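PDB 5D2E: MlnE from Bacillus amyloliquefaciens subsp. plantarum, which works in the macrolactin assembly line, where this N-terminal part of a longer polyketide synthase is a B-type ketoreductase that binds NADP. Local coordinates for residues V184-N189 with D429-Y434; A382-G387 with F423-M428; F402-S407 with K443-N448. All coordinates share one frame; numbering follows the deposited sequence.

Interaction 1: V184-N189 with D429-Y434; sequences VQPIYN and DGFTQY
Pro-186 lies against Gly-430 in the tight part of this contact. Their CA atoms come within 4.5 Å of each other, because the glycine has no side chain to hold the two backbones apart. Pro-186 CB rests on the helix backbone next to it, 3.8 Å from Phe-431 N. The proline ring also reaches the aromatic side chain of Phe-431. Pro-186 CG comes in at the edge of that ring, near the ring plane, 4.3 Å from Phe-431 CD1. Pro-186 and Phe-431 are both buried, and the Phe-431 side chain also packs on helix 386-394.

The helix that starts at Pro-186 has Gln-185 as its N-cap residue. Asn-189 N bonds Gln-185 O at 2.8 Å, so the turn that presents the proline is itself closed. Gln-185 takes no part across the contact; its NE2 bonds the carbonyls of Gly-135 and Glu-178.

Val-184 marks the passage to the looser side. Its two methyls fork over the helix. Val-184 CG2 sits between the backbone N and the carbonyl carbon (chi1 -63° for CG1) and meets the Tyr-434 ring at its edge, in plane, with Tyr-434 CB at 3.9 Å. Val-184 CG1 turns to Gln-433, 3.7 Å from Gln-433 CB, and the two side chains slide past each other in opposite directions. Gln-433 is exposed, and Val-184 and Asn-189 are partly exposed. Asn-189 makes only a distant approach, its OD1 4.3 Å from Gly-430 CA.

No hydrogen bond links the two segments. The contact joins the N-terminal structural half of the ketoreductase, probably itself Rossmann-related, to the cofactor-binding KR half. It is van der Waals, mainly proline and valine on helix backbone and side chains, so close fit probably matters more here than directional bonds.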
loop_
_atom_site.group_PDB
_atom_site.type_symbol
_atom_site.label_atom_id
_atom_site.label_comp_id
_atom_site.label_asym_id
_atom_site.label_seq_id
_atom_site.Cartn_x
_atom_site.Cartn_y
_atom_site.Cartn_z
ATOM N N VAL A 184 5.196 -1.445 -13.987
ATOM C CA VAL A 184 4.830 -1.135 -12.613
ATOM C C VAL A 184 4.757 -2.417 -11.783
ATOM O O VAL A 184 4.404 -3.468 -12.279
ATOM C CB VAL A 184 3.461 -0.410 -12.563
ATOM C CG1 VAL A 184 3.582 0.906 -13.303
ATOM C CG2 VAL A 184 2.350 -1.279 -13.141
ATOM N N GLN A 185 5.043 -2.286 -10.498
ATOM C CA GLN A 185 4.997 -3.399 -9.535
ATOM C C GLN A 185 4.241 -2.976 -8.241
ATOM O O GLN A 185 4.864 -2.732 -7.194
ATOM C CB GLN A 185 6.397 -3.834 -9.204
ATOM C CG GLN A 185 7.144 -4.525 -10.344
ATOM C CD GLN A 185 6.712 -5.961 -10.612
ATOM O OE1 GLN A 185 5.576 -6.341 -10.394
ATOM N NE2 GLN A 185 7.637 -6.742 -11.161
ATOM N N PRO A 186 2.920 -2.865 -8.331
ATOM C CA PRO A 186 2.114 -2.394 -7.185
ATOM C C PRO A 186 2.203 -3.278 -5.987
ATOM O O PRO A 186 2.271 -2.772 -4.893
ATOM C CB PRO A 186 0.681 -2.342 -7.709
ATOM C CG PRO A 186 0.740 -2.609 -9.157
ATOM C CD PRO A 186 2.111 -3.071 -9.551
ATOM N N ILE A 187 2.278 -4.578 -6.204
ATOM C CA ILE A 187 2.418 -5.534 -5.105
ATOM C C ILE A 187 3.818 -5.463 -4.504
ATOM O O ILE A 187 4.003 -5.177 -3.284
ATOM C CB ILE A 187 2.037 -6.942 -5.544
ATOM C CG1 ILE A 187 0.562 -7.003 -5.795
ATOM C CG2 ILE A 187 2.415 -7.991 -4.525
ATOM C CD1 ILE A 187 0.040 -8.321 -6.335
ATOM N N TYR A 188 4.840 -5.574 -5.350
ATOM C CA TYR A 188 6.155 -5.615 -4.770
ATOM C C TYR A 188 6.542 -4.290 -4.113
ATOM O O TYR A 188 7.211 -4.278 -3.087
ATOM C CB TYR A 188 7.194 -6.028 -5.798
ATOM C CG TYR A 188 7.051 -7.378 -6.386
ATOM C CD1 TYR A 188 6.526 -8.406 -5.678
ATOM C CD2 TYR A 188 7.556 -7.670 -7.657
ATOM C CE1 TYR A 188 6.436 -9.685 -6.210
ATOM C CE2 TYR A 188 7.489 -8.931 -8.183
ATOM C CZ TYR A 188 6.955 -9.961 -7.466
ATOM O OH TYR A 188 6.904 -11.265 -7.957
ATOM N N ASN A 189 6.095 -3.171 -4.689
ATOM C CA ASN A 189 6.388 -1.836 -4.148
ATOM C C ASN A 189 5.702 -1.626 -2.742
ATOM O O ASN A 189 6.256 -1.017 -1.839
ATOM C CB ASN A 189 5.860 -0.801 -5.172
ATOM C CG ASN A 189 5.920 0.610 -4.651
ATOM O OD1 ASN A 189 4.878 1.195 -4.340
ATOM N ND2 ASN A 189 7.094 1.128 -4.510
ATOM N N ASP A 429 -2.001 2.530 -3.430
ATOM C CA ASP A 429 -1.206 3.670 -3.727
ATOM C C ASP A 429 -0.336 3.443 -5.015
ATOM O O ASP A 429 -0.283 4.323 -5.902
ATOM C CB ASP A 429 -0.277 4.057 -2.592
ATOM C CG ASP A 429 -0.997 4.354 -1.265
ATOM O OD1 ASP A 429 -2.207 4.616 -1.251
ATOM O OD2 ASP A 429 -0.276 4.374 -0.245
ATOM N N GLY A 430 0.304 2.279 -5.102
ATOM C CA GLY A 430 1.075 1.895 -6.283
ATOM C C GLY A 430 0.216 1.536 -7.505
ATOM O O GLY A 430 0.623 1.795 -8.659
ATOM N N PHE A 431 -1.011 1.080 -7.268
ATOM C CA PHE A 431 -1.875 0.689 -8.349
ATOM C C PHE A 431 -2.276 1.869 -9.224
ATOM O O PHE A 431 -2.663 1.698 -10.389
ATOM C CB PHE A 431 -3.105 -0.066 -7.836
ATOM C CG PHE A 431 -3.935 -0.696 -8.933
ATOM C CD1 PHE A 431 -3.465 -1.813 -9.630
ATOM C CD2 PHE A 431 -5.162 -0.152 -9.313
ATOM C CE1 PHE A 431 -4.220 -2.390 -10.664
ATOM C CE2 PHE A 431 -5.937 -0.763 -10.291
ATOM C CZ PHE A 431 -5.479 -1.861 -10.988
ATOM N N THR A 432 -2.207 3.081 -8.651
ATOM C CA THR A 432 -2.485 4.268 -9.398
ATOM C C THR A 432 -1.586 4.297 -10.665
ATOM O O THR A 432 -2.023 4.790 -11.732
ATOM C CB THR A 432 -2.172 5.563 -8.633
ATOM O OG1 THR A 432 -0.820 5.532 -8.240
ATOM C CG2 THR A 432 -3.076 5.763 -7.392
ATOM N N GLN A 433 -0.358 3.813 -10.561
ATOM C CA GLN A 433 0.566 3.841 -11.708
ATOM C C GLN A 433 0.164 2.843 -12.777
ATOM O O GLN A 433 0.500 3.040 -13.926
ATOM C CB GLN A 433 1.957 3.473 -11.251
ATOM C CG GLN A 433 2.579 4.544 -10.375
ATOM C CD GLN A 433 4.064 4.191 -10.107
ATOM O OE1 GLN A 433 4.853 3.894 -11.054
ATOM N NE2 GLN A 433 4.440 4.157 -8.817
ATOM N N TYR A 434 -0.508 1.754 -12.406
ATOM C CA TYR A 434 -0.994 0.808 -13.354
ATOM C C TYR A 434 -2.089 1.437 -14.186
ATOM O O TYR A 434 -2.160 1.291 -15.415
ATOM C CB TYR A 434 -1.477 -0.470 -12.649
ATOM C CG TYR A 434 -2.082 -1.539 -13.554
ATOM C CD1 TYR A 434 -3.456 -1.539 -13.871
ATOM C CD2 TYR A 434 -1.285 -2.549 -14.094
ATOM C CE1 TYR A 434 -4.015 -2.529 -14.671
ATOM C CE2 TYR A 434 -1.834 -3.526 -14.931
ATOM C CZ TYR A 434 -3.193 -3.508 -15.223
ATOM O OH TYR A 434 -3.730 -4.512 -16.013
#

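Interaction 2: A382-G387 with F423-M428; sequences APKVFG and FANGCM. With NAP (NADP nicotinamide-adenine-dinucleotide phosphate), chain B.
Val-385 is the apolar centre. Its CG2 fits against the helix between Cys-427 CB at 3.9 Å, Ala-424 CA at 4.0 Å and Phe-423 CE2 at 4.1 Å. CG1 is anti to the backbone N (chi1 176°), which leaves CG2 turned to the helix. Beyond Phe-423 and Cys-427 lies helix 186-201.

Next outward is the aliphatic part of Lys-384. Its CB meets Ala-424 CB at 3.8 Å. Its CG lies by the Met-428 thioether, SD at 3.9 Å, and the two side chains cross obliquely. These groups flank the aliphatic part of the lysine as it passes helix 419-437.

At the polar edge the chain bends at its last torsion (chi4 -68°) and delivers NZ to the cofactor. Lys-384 NZ bonds Asn-425 OD1 at 3.0 Å, from 23° off the plane of the amide carbonyl. It also bonds O3D of the nicotinamide ribose and, weakly, O2D. Asn-425 ND2 in turn bonds Tyr-421 O.

Protein and cofactor thus grip the ammonium group together. By family, Lys-384 and Asn-425 probably match the lysine and asparagine of polyketide ketoreductases, whose places are exchanged relative to classical short-chain dehydrogenases.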
loop_
_atom_site.group_PDB
_atom_site.type_symbol
_atom_site.label_atom_id
_atom_site.label_comp_id
_atom_site.label_asym_id
_atom_site.label_seq_id
_atom_site.Cartn_x
_atom_site.Cartn_y
_atom_site.Cartn_z
ATOM N N ALA A 382 -7.755 -8.706 1.093
ATOM C CA ALA A 382 -8.655 -9.052 -0.007
ATOM C C ALA A 382 -9.313 -7.843 -0.665
ATOM O O ALA A 382 -9.277 -7.750 -1.872
ATOM C CB ALA A 382 -9.755 -10.024 0.484
ATOM N N PRO A 383 -9.937 -6.928 0.114
ATOM C CA PRO A 383 -10.660 -5.886 -0.614
ATOM C C PRO A 383 -9.820 -4.811 -1.294
ATOM O O PRO A 383 -10.268 -4.175 -2.270
ATOM C CB PRO A 383 -11.522 -5.233 0.460
ATOM C CG PRO A 383 -10.843 -5.562 1.767
ATOM C CD PRO A 383 -10.194 -6.880 1.560
ATOM N N LYS A 384 -8.645 -4.563 -0.731
ATOM C CA LYS A 384 -7.767 -3.472 -1.141
ATOM C C LYS A 384 -6.703 -3.936 -2.167
ATOM O O LYS A 384 -6.194 -3.155 -2.932
ATOM C CB LYS A 384 -7.111 -2.868 0.100
ATOM C CG LYS A 384 -8.048 -1.972 0.897
ATOM C CD LYS A 384 -7.505 -1.575 2.194
ATOM C CE LYS A 384 -8.483 -0.703 2.992
ATOM N NZ LYS A 384 -8.682 0.614 2.376
ATOM N N VAL A 385 -6.325 -5.207 -2.139
ATOM C CA VAL A 385 -5.408 -5.744 -3.168
ATOM C C VAL A 385 -6.225 -6.297 -4.316
ATOM O O VAL A 385 -6.328 -5.649 -5.350
ATOM C CB VAL A 385 -4.393 -6.703 -2.591
ATOM C CG1 VAL A 385 -3.518 -7.304 -3.720
ATOM C CG2 VAL A 385 -3.567 -5.982 -1.556
ATOM N N PHE A 386 -6.908 -7.414 -4.108
ATOM C CA PHE A 386 -7.695 -8.034 -5.183
ATOM C C PHE A 386 -8.893 -7.209 -5.584
ATOM O O PHE A 386 -9.173 -7.019 -6.783
ATOM C CB PHE A 386 -8.144 -9.424 -4.760
ATOM C CG PHE A 386 -7.027 -10.387 -4.644
ATOM C CD1 PHE A 386 -6.548 -11.018 -5.781
ATOM C CD2 PHE A 386 -6.438 -10.656 -3.434
ATOM C CE1 PHE A 386 -5.538 -11.921 -5.697
ATOM C CE2 PHE A 386 -5.416 -11.591 -3.340
ATOM C CZ PHE A 386 -4.952 -12.199 -4.493
ATOM N N GLY A 387 -9.597 -6.668 -4.597
ATOM C CA GLY A 387 -10.816 -5.898 -4.879
ATOM C C GLY A 387 -10.573 -4.707 -5.780
ATOM O O GLY A 387 -11.285 -4.492 -6.746
ATOM N N PHE A 423 0.288 -2.688 4.172
ATOM C CA PHE A 423 0.611 -3.250 2.862
ATOM C C PHE A 423 -0.562 -3.094 1.878
ATOM O O PHE A 423 -0.371 -2.666 0.730
ATOM C CB PHE A 423 0.983 -4.729 3.008
ATOM C CG PHE A 423 1.101 -5.452 1.703
ATOM C CD1 PHE A 423 2.295 -5.398 1.000
ATOM C CD2 PHE A 423 0.043 -6.081 1.146
ATOM C CE1 PHE A 423 2.456 -6.040 -0.194
ATOM C CE2 PHE A 423 0.156 -6.672 -0.115
ATOM C CZ PHE A 423 1.384 -6.669 -0.763
ATOM N N ALA A 424 -1.757 -3.514 2.307
ATOM C CA ALA A 424 -2.916 -3.488 1.449
ATOM C C ALA A 424 -3.196 -2.038 0.916
ATOM O O ALA A 424 -3.456 -1.823 -0.274
ATOM C CB ALA A 424 -4.106 -4.061 2.143
ATOM N N ASN A 425 -3.076 -1.053 1.786
ATOM C CA ASN A 425 -3.314 0.289 1.398
ATOM C C ASN A 425 -2.186 0.746 0.463
ATOM O O ASN A 425 -2.439 1.401 -0.545
ATOM C CB ASN A 425 -3.453 1.175 2.614
ATOM C CG ASN A 425 -4.861 1.025 3.246
ATOM O OD1 ASN A 425 -5.845 1.433 2.654
ATOM N ND2 ASN A 425 -4.938 0.351 4.390
ATOM N N GLY A 426 -0.948 0.336 0.770
ATOM C CA GLY A 426 0.204 0.730 -0.035
ATOM C C GLY A 426 0.092 0.157 -1.438
ATOM O O GLY A 426 0.557 0.781 -2.413
ATOM N N CYS A 427 -0.556 -0.996 -1.552
ATOM C CA CYS A 427 -0.823 -1.595 -2.834
ATOM C C CYS A 427 -1.762 -0.725 -3.725
ATOM O O CYS A 427 -1.446 -0.504 -4.891
ATOM C CB CYS A 427 -1.294 -2.988 -2.641
ATOM S SG CYS A 427 -1.496 -3.815 -4.193
ATOM N N MET A 428 -2.826 -0.172 -3.169
ATOM C CA MET A 428 -3.628 0.805 -3.886
ATOM C C MET A 428 -2.843 2.008 -4.319
ATOM O O MET A 428 -3.038 2.506 -5.414
ATOM C CB MET A 428 -4.843 1.265 -3.048
ATOM C CG MET A 428 -5.713 0.121 -2.653
ATOM S SD MET A 428 -7.358 0.478 -2.041
ATOM C CE MET A 428 -7.018 1.541 -0.638
HETATM P PA NAP B . -16.112 0.655 7.834
HETATM O O1A NAP B . -17.295 1.475 8.415
HETATM O O2A NAP B . -15.787 -0.757 8.288
HETATM O O5B NAP B . -16.496 0.544 6.276
HETATM C C5B NAP B . -15.761 -0.343 5.442
HETATM C C4B NAP B . -16.831 -1.107 4.703
HETATM O O4B NAP B . -16.169 -2.039 3.819
HETATM C C3B NAP B . -17.760 -1.969 5.601
HETATM O O3B NAP B . -19.094 -1.450 5.589
HETATM C C2B NAP B . -17.745 -3.358 4.941
HETATM O O2B NAP B . -19.034 -3.898 4.864
HETATM C C1B NAP B . -17.099 -3.069 3.565
HETATM N N9A NAP B . -16.344 -4.184 3.008
HETATM C C8A NAP B . -15.296 -4.883 3.592
HETATM N N7A NAP B . -14.874 -5.912 2.778
HETATM C C5A NAP B . -15.597 -5.822 1.643
HETATM C C6A NAP B . -15.675 -6.566 0.406
HETATM N N6A NAP B . -14.792 -7.603 0.231
HETATM N N1A NAP B . -16.665 -6.210 -0.529
HETATM C C2A NAP B . -17.492 -5.176 -0.290
HETATM N N3A NAP B . -17.473 -4.435 0.853
HETATM C C4A NAP B . -16.588 -4.707 1.818
HETATM O O3 NAP B . -14.729 1.517 7.903
HETATM P PN NAP B . -14.559 3.107 7.622
HETATM O O1N NAP B . -14.064 3.797 8.880
HETATM O O2N NAP B . -15.750 3.504 6.791
HETATM O O5D NAP B . -13.314 3.231 6.596
HETATM C C5D NAP B . -13.640 3.050 5.188
HETATM C C4D NAP B . -12.383 3.027 4.307
HETATM O O4D NAP B . -11.530 4.135 4.559
HETATM C C3D NAP B . -11.563 1.770 4.626
HETATM O O3D NAP B . -11.119 1.195 3.410
HETATM C C2D NAP B . -10.420 2.257 5.497
HETATM O O2D NAP B . -9.245 1.403 5.402
HETATM C C1D NAP B . -10.213 3.729 5.037
HETATM N N1N NAP B . -9.669 4.540 6.157
HETATM C C2N NAP B . -10.466 4.917 7.223
HETATM C C3N NAP B . -10.006 5.674 8.316
HETATM C C7N NAP B . -10.933 6.096 9.491
HETATM O O7N NAP B . -10.476 6.703 10.463
HETATM N N7N NAP B . -12.252 5.855 9.504
HETATM C C4N NAP B . -8.649 6.027 8.320
HETATM C C5N NAP B . -7.833 5.608 7.261
HETATM C C6N NAP B . -8.361 4.884 6.175
HETATM P P2B NAP B . -19.358 -5.507 4.768
HETATM O O1X NAP B . -18.763 -6.205 5.983
HETATM O O2X NAP B . -20.915 -5.591 4.673
HETATM O O3X NAP B . -18.683 -5.976 3.508
#

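Interaction 3: F402-S407 with K443-N448; sequences FFVMFS and KTLSIN. With NAP (NADP nicotinamide-adenine-dinucleotide phosphate), chain B.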
loop_
_atom_site.group_PDB
_atom_site.type_symbol
_atom_site.label_atom_id
_atom_site.label_comp_id
_atom_site.label_asym_id
_atom_site.label_seq_id
_atom_site.Cartn_x
_atom_site.Cartn_y
_atom_site.Cartn_z
ATOM N N PHE A 402 -13.794 9.372 -12.498
ATOM C CA PHE A 402 -12.877 9.210 -11.355
ATOM C C PHE A 402 -12.898 7.791 -10.816
ATOM O O PHE A 402 -13.886 7.002 -11.021
ATOM C CB PHE A 402 -13.085 10.253 -10.230
ATOM C CG PHE A 402 -14.448 10.204 -9.612
ATOM C CD1 PHE A 402 -14.753 9.220 -8.682
ATOM C CD2 PHE A 402 -15.456 11.064 -10.047
ATOM C CE1 PHE A 402 -15.985 9.128 -8.106
ATOM C CE2 PHE A 402 -16.729 10.973 -9.477
ATOM C CZ PHE A 402 -16.996 9.992 -8.524
ATOM N N PHE A 403 -11.733 7.408 -10.300
ATOM C CA PHE A 403 -11.518 6.098 -9.629
ATOM C C PHE A 403 -10.669 6.482 -8.439
ATOM O O PHE A 403 -9.485 6.815 -8.607
ATOM C CB PHE A 403 -10.788 5.131 -10.590
ATOM C CG PHE A 403 -10.624 3.709 -10.069
ATOM C CD1 PHE A 403 -9.644 3.406 -9.157
ATOM C CD2 PHE A 403 -11.401 2.672 -10.550
ATOM C CE1 PHE A 403 -9.470 2.106 -8.713
ATOM C CE2 PHE A 403 -11.217 1.361 -10.130
ATOM C CZ PHE A 403 -10.240 1.071 -9.222
ATOM N N VAL A 404 -11.278 6.508 -7.253
ATOM C CA VAL A 404 -10.642 7.022 -6.056
ATOM C C VAL A 404 -10.560 5.929 -5.009
ATOM O O VAL A 404 -11.556 5.310 -4.692
ATOM C CB VAL A 404 -11.345 8.254 -5.446
ATOM C CG1 VAL A 404 -10.597 8.744 -4.208
ATOM C CG2 VAL A 404 -11.468 9.397 -6.481
ATOM N N MET A 405 -9.345 5.651 -4.565
ATOM C CA MET A 405 -9.075 4.662 -3.551
ATOM C C MET A 405 -8.895 5.339 -2.167
ATOM O O MET A 405 -8.094 6.268 -1.974
ATOM C CB MET A 405 -7.855 3.871 -3.976
ATOM C CG MET A 405 -8.135 3.022 -5.225
ATOM S SD MET A 405 -6.590 2.492 -5.998
ATOM C CE MET A 405 -6.268 4.034 -6.814
ATOM N N PHE A 406 -9.637 4.830 -1.173
ATOM C CA PHE A 406 -9.523 5.317 0.246
ATOM C C PHE A 406 -8.444 4.515 0.940
ATOM O O PHE A 406 -8.672 3.399 1.459
ATOM C CB PHE A 406 -10.884 5.201 0.959
ATOM C CG PHE A 406 -11.887 6.307 0.594
ATOM C CD1 PHE A 406 -11.651 7.236 -0.435
ATOM C CD2 PHE A 406 -13.062 6.436 1.282
ATOM C CE1 PHE A 406 -12.523 8.263 -0.735
ATOM C CE2 PHE A 406 -13.957 7.474 0.971
ATOM C CZ PHE A 406 -13.689 8.388 -0.018
ATOM N N SER A 407 -7.234 5.058 0.869
ATOM C CA SER A 407 -6.084 4.421 1.432
ATOM C C SER A 407 -5.895 4.964 2.865
ATOM O O SER A 407 -6.796 5.590 3.432
ATOM C CB SER A 407 -4.888 4.672 0.499
ATOM O OG SER A 407 -3.770 3.907 0.914
ATOM N N LYS A 443 -9.833 10.720 -13.645
ATOM C CA LYS A 443 -8.912 10.973 -12.569
ATOM C C LYS A 443 -8.717 9.677 -11.774
ATOM O O LYS A 443 -9.703 8.946 -11.513
ATOM C CB LYS A 443 -9.413 12.104 -11.677
ATOM C CG LYS A 443 -8.465 12.354 -10.503
ATOM C CD LYS A 443 -8.268 13.797 -10.097
ATOM C CE LYS A 443 -7.021 13.972 -9.249
ATOM N NZ LYS A 443 -5.688 14.005 -9.889
ATOM N N THR A 444 -7.459 9.341 -11.534
ATOM C CA THR A 444 -7.067 8.235 -10.668
ATOM C C THR A 444 -6.431 8.854 -9.430
ATOM O O THR A 444 -5.565 9.703 -9.537
ATOM C CB THR A 444 -6.050 7.326 -11.382
ATOM O OG1 THR A 444 -6.753 6.611 -12.374
ATOM C CG2 THR A 444 -5.450 6.313 -10.428
ATOM N N LEU A 445 -6.893 8.453 -8.223
ATOM C CA LEU A 445 -6.334 9.033 -7.024
ATOM C C LEU A 445 -6.435 8.034 -5.876
ATOM O O LEU A 445 -7.454 7.355 -5.730
ATOM C CB LEU A 445 -7.125 10.262 -6.655
ATOM C CG LEU A 445 -6.809 10.913 -5.328
ATOM C CD1 LEU A 445 -5.409 11.477 -5.270
ATOM C CD2 LEU A 445 -7.789 12.025 -5.007
ATOM N N SER A 446 -5.350 7.915 -5.118
ATOM C CA SER A 446 -5.354 7.219 -3.878
ATOM C C SER A 446 -5.121 8.267 -2.815
ATOM O O SER A 446 -4.147 9.006 -2.900
ATOM C CB SER A 446 -4.206 6.176 -3.794
ATOM O OG SER A 446 -4.303 5.381 -2.574
ATOM N N ILE A 447 -6.003 8.286 -1.787
ATOM C CA ILE A 447 -5.864 9.210 -0.673
ATOM C C ILE A 447 -5.448 8.487 0.608
ATOM O O ILE A 447 -6.168 7.597 1.060
ATOM C CB ILE A 447 -7.183 9.956 -0.381
ATOM C CG1 ILE A 447 -7.663 10.684 -1.614
ATOM C CG2 ILE A 447 -6.983 10.893 0.806
ATOM C CD1 ILE A 447 -9.100 11.238 -1.533
ATOM N N ASN A 448 -4.297 8.843 1.170
ATOM C CA ASN A 448 -3.869 8.231 2.406
ATOM C C ASN A 448 -4.535 9.035 3.588
ATOM O O ASN A 448 -3.983 10.058 4.090
ATOM C CB ASN A 448 -2.409 8.303 2.558
ATOM C CG ASN A 448 -1.647 7.567 1.444
ATOM O OD1 ASN A 448 -1.111 8.209 0.562
ATOM N ND2 ASN A 448 -1.544 6.252 1.546
HETATM P PA NAP B . -16.112 0.655 7.834
HETATM O O1A NAP B . -17.295 1.475 8.415
HETATM O O2A NAP B . -15.787 -0.757 8.288
HETATM O O5B NAP B . -16.496 0.544 6.276
HETATM C C5B NAP B . -15.761 -0.343 5.442
HETATM C C4B NAP B . -16.831 -1.107 4.703
HETATM O O4B NAP B . -16.169 -2.039 3.819
HETATM C C3B NAP B . -17.760 -1.969 5.601
HETATM O O3B NAP B . -19.094 -1.450 5.589
HETATM C C2B NAP B . -17.745 -3.358 4.941
HETATM O O2B NAP B . -19.034 -3.898 4.864
HETATM C C1B NAP B . -17.099 -3.069 3.565
HETATM N N9A NAP B . -16.344 -4.184 3.008
HETATM C C8A NAP B . -15.296 -4.883 3.592
HETATM N N7A NAP B . -14.874 -5.912 2.778
HETATM C C5A NAP B . -15.597 -5.822 1.643
HETATM C C6A NAP B . -15.675 -6.566 0.406
HETATM N N6A NAP B . -14.792 -7.603 0.231
HETATM N N1A NAP B . -16.665 -6.210 -0.529
HETATM C C2A NAP B . -17.492 -5.176 -0.290
HETATM N N3A NAP B . -17.473 -4.435 0.853
HETATM C C4A NAP B . -16.588 -4.707 1.818
HETATM O O3 NAP B . -14.729 1.517 7.903
HETATM P PN NAP B . -14.559 3.107 7.622
HETATM O O1N NAP B . -14.064 3.797 8.880
HETATM O O2N NAP B . -15.750 3.504 6.791
HETATM O O5D NAP B . -13.314 3.231 6.596
HETATM C C5D NAP B . -13.640 3.050 5.188
HETATM C C4D NAP B . -12.383 3.027 4.307
HETATM O O4D NAP B . -11.530 4.135 4.559
HETATM C C3D NAP B . -11.563 1.770 4.626
HETATM O O3D NAP B . -11.119 1.195 3.410
HETATM C C2D NAP B . -10.420 2.257 5.497
HETATM O O2D NAP B . -9.245 1.403 5.402
HETATM C C1D NAP B . -10.213 3.729 5.037
HETATM N N1N NAP B . -9.669 4.540 6.157
HETATM C C2N NAP B . -10.466 4.917 7.223
HETATM C C3N NAP B . -10.006 5.674 8.316
HETATM C C7N NAP B . -10.933 6.096 9.491
HETATM O O7N NAP B . -10.476 6.703 10.463
HETATM N N7N NAP B . -12.252 5.855 9.504
HETATM C C4N NAP B . -8.649 6.027 8.320
HETATM C C5N NAP B . -7.833 5.608 7.261
HETATM C C6N NAP B . -8.361 4.884 6.175
HETATM P P2B NAP B . -19.358 -5.507 4.768
HETATM O O1X NAP B . -18.763 -6.205 5.983
HETATM O O2X NAP B . -20.915 -5.591 4.673
HETATM O O3X NAP B . -18.683 -5.976 3.508
#
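Phe-402 pairs with Lys-443 at the start of a parallel ladder that runs to Ser-407 with Asn-448. The strand axes are 4.7 Å apart and 12° from parallel.

The first kind of contact is backbone hydrogen bonding, which starts from Phe-403 N. Phe-403 N bonds Lys-443 O at 2.8 Å, and Leu-445 N bonds Phe-403 O at 3.1 Å. Met-405 N then bonds Leu-445 O, and Ile-447 N bonds Met-405 O at 2.9 Å with a nearly straight N-H...O angle of 172°. The last rung, Ser-407 N to Ile-447 O, is weak. CA-H...O contacts fill in between, such as Val-404 CA to Leu-445 O at 3.2 Å.

Side-chain packing is the second kind. On the sheet face with Phe-402, Val-404 and Phe-406, Val-404 CG1 touches Ile-447 CD1 at 4.0 Å, and helix 477-488 packs on this face. On the other face, Met-405 bends at its third torsion (chi3 -79°), and its CE methyl rests on the backbone carbonyl, 3.7 Å from Leu-445 O. Helix 419-437 lies over that side.

Polar groups gather at the C-terminal end. Ser-446 OG is 3.2 Å from Ser-407 CB, and both serine hydroxyls bond Asp-429 OD1. Asn-448 ND2 bonds Asp-429 OD2, and Asn-448 OD1 bonds Gln-494 NE2.

The cofactor is the last partner. Ser-407 O lies close to C6N of the nicotinamide ring, and Phe-406 CB lies near the ribose O4D.

This is the core of a Rossmann-type beta-alpha-beta crossover. The strands run to the cofactor at their C-terminal ends. Ser-407, Ser-446 and Asn-448 satisfy the buried carboxylate of Asp-429. That links the strand ends beside the nicotinamide to helix 419-437, which connects the strands in the chain.

The chain reaches 184-189 first, in the N-terminal structural half, which is probably Rossmann-related. Interaction 1 closes a long loop from there to 429-434, on helix 419-437. Interaction 2 starts later, at 382-387, and closes on 423-428 of the same helix, so it lies wholly within the first loop. Interaction 3 begins at 402-407 and ends at 443-448, past both closures, so it crosses interactions 1 and 2. Helix 419-437 is the shared piece. It packs on helix 186-201, on the residues leading into helix 386-394 and on the two strands. Together the contacts tie the N-terminal half, the KR sheet and the NADP site around a single helix.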